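Local coordinates for uncharacterized protein CGL0972 (Corynebacterium glutamicum, PDB 2VQG) that probably forms an anion-specific, alpha-helical porin channel in the outer envelope of the bacterium, at residues A[23-26]-A[27-31]. Sequence-based numbering, arbitrary orientation.
Sequences GILE and GGLKA. With ZN (zinc ion), chain J; CAC (cacodylate ion), chain M.
Glu26 and Lys30, one helical turn apart, run side by side in the same direction and meet at a zinc ion and its bound cacodylate: the glutamate binds the metal, the lysine the anion. Glu26 OE2 binds the zinc ion at 1.9 Å, while its sister oxygen OE1 stays 3.1 Å from the metal, so the carboxylate binds in monodentate fashion. Cacodylate O2 is a second ligand of the same zinc, and Lys30 NZ donates a hydrogen bond of 2.7 Å to that O2. Lys30 also lies alongside the carboxylate, its CE 3.4 Å from Glu26 OE2. Both chains are extended beyond CG; with Glu26 CG anti to the backbone N (chi1 178°) and Lys30 CG anti to its carbonyl carbon (chi1 -69°), the glutamate reaches the zinc and the lysine runs alongside to the cacodylate oxygen on it. The positive charge of the metal, with that of Lys30, would be expected to keep the carboxylate ionised.

Beneath them runs the helix backbone: Gly27, Gly28, Leu29 and Lys30 donate in turn to the carbonyls of Gly23, Ile24, Leu25 and Glu26, Lys30 N sitting 2.9 Å from Glu26 O. Elsewhere around the helix, Leu25 and Leu29 meet at an angle through their CD1 methyls, 3.8 Å apart. Leu29 CG also rests 3.2 Å from Leu25 O. These leucines pack on helix 61-80, Leu25 against Leu74 and Leu29 against Ala78. This part of helix 19-31 thus turns its leucines to helix 61-80 and carries, at the surface, an i to i+4 glutamate-lysine pair in a zinc-cacodylate site, the anion probably coming from the crystallisation liquor.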
loop_
_atom_site.group_PDB
_atom_site.type_symbol
_atom_site.label_atom_id
_atom_site.label_comp_id
_atom_site.label_asym_id
_atom_site.label_seq_id
_atom_site.Cartn_x
_atom_site.Cartn_y
_atom_site.Cartn_z
ATOM N N GLY A 23 -6.825 5.833 -10.026
ATOM C CA GLY A 23 -5.721 6.572 -10.653
ATOM C C GLY A 23 -5.034 7.545 -9.696
ATOM O O GLY A 23 -3.828 7.791 -9.809
ATOM N N ILE A 24 -5.802 8.162 -8.799
ATOM C CA ILE A 24 -5.197 8.989 -7.738
ATOM C C ILE A 24 -4.333 8.098 -6.814
ATOM O O ILE A 24 -3.207 8.457 -6.440
ATOM C CB ILE A 24 -6.301 9.716 -6.922
ATOM C CG1 ILE A 24 -6.994 10.735 -7.825
ATOM C CG2 ILE A 24 -5.702 10.355 -5.600
ATOM C CD1 ILE A 24 -8.260 11.363 -7.187
ATOM N N LEU A 25 -4.874 6.946 -6.436
ATOM C CA LEU A 25 -4.134 5.997 -5.617
ATOM C C LEU A 25 -2.835 5.597 -6.335
ATOM O O LEU A 25 -1.752 5.591 -5.725
ATOM C CB LEU A 25 -4.983 4.754 -5.333
ATOM C CG LEU A 25 -4.281 3.604 -4.596
ATOM C CD1 LEU A 25 -3.850 4.069 -3.211
ATOM C CD2 LEU A 25 -5.201 2.386 -4.483
ATOM N N GLU A 26 -2.941 5.295 -7.630
ATOM C CA GLU A 26 -1.758 4.803 -8.377
ATOM C C GLU A 26 -0.686 5.910 -8.486
ATOM O O GLU A 26 0.496 5.655 -8.214
ATOM C CB GLU A 26 -2.144 4.300 -9.760
ATOM C CG GLU A 26 -0.903 3.849 -10.541
ATOM C CD GLU A 26 -1.202 3.146 -11.832
ATOM O OE1 GLU A 26 -2.322 3.214 -12.387
ATOM O OE2 GLU A 26 -0.251 2.519 -12.327
ATOM N N GLY A 27 -1.102 7.126 -8.869
ATOM C CA GLY A 27 -0.179 8.279 -8.929
ATOM C C GLY A 27 0.483 8.504 -7.569
ATOM O O GLY A 27 1.716 8.654 -7.457
ATOM N N GLY A 28 -0.328 8.495 -6.516
ATOM C CA GLY A 28 0.209 8.769 -5.173
ATOM C C GLY A 28 1.222 7.714 -4.718
ATOM O O GLY A 28 2.247 8.069 -4.126
ATOM N N LEU A 29 0.957 6.438 -5.017
ATOM C CA LEU A 29 1.875 5.362 -4.653
ATOM C C LEU A 29 3.158 5.415 -5.494
ATOM O O LEU A 29 4.240 5.108 -4.978
ATOM C CB LEU A 29 1.214 3.982 -4.772
ATOM C CG LEU A 29 0.006 3.741 -3.825
ATOM C CD1 LEU A 29 -0.595 2.394 -4.160
ATOM C CD2 LEU A 29 0.399 3.790 -2.357
ATOM N N LYS A 30 3.047 5.799 -6.770
ATOM C CA LYS A 30 4.249 6.011 -7.590
ATOM C C LYS A 30 5.063 7.177 -7.039
ATOM O O LYS A 30 6.289 7.080 -6.902
ATOM C CB LYS A 30 3.908 6.273 -9.041
ATOM C CG LYS A 30 3.342 5.034 -9.778
ATOM C CD LYS A 30 2.966 5.374 -11.188
ATOM C CE LYS A 30 2.676 4.125 -12.005
ATOM N NZ LYS A 30 2.459 4.425 -13.481
ATOM N N ALA A 31 4.394 8.297 -6.750
ATOM C CA ALA A 31 5.109 9.496 -6.251
ATOM C C ALA A 31 5.775 9.255 -4.896
ATOM O O ALA A 31 6.790 9.886 -4.575
ATOM C CB ALA A 31 4.157 10.677 -6.177
HETATM ZN ZN ZN J . -0.207 1.808 -14.113
HETATM AS AS CAC M . 2.616 1.005 -14.783
HETATM O O1 CAC M . 2.337 -0.272 -13.637
HETATM O O2 CAC M . 1.386 2.214 -14.594
HETATM C C1 CAC M . 4.380 1.801 -14.453
HETATM C C2 CAC M . 2.579 0.360 -16.638
#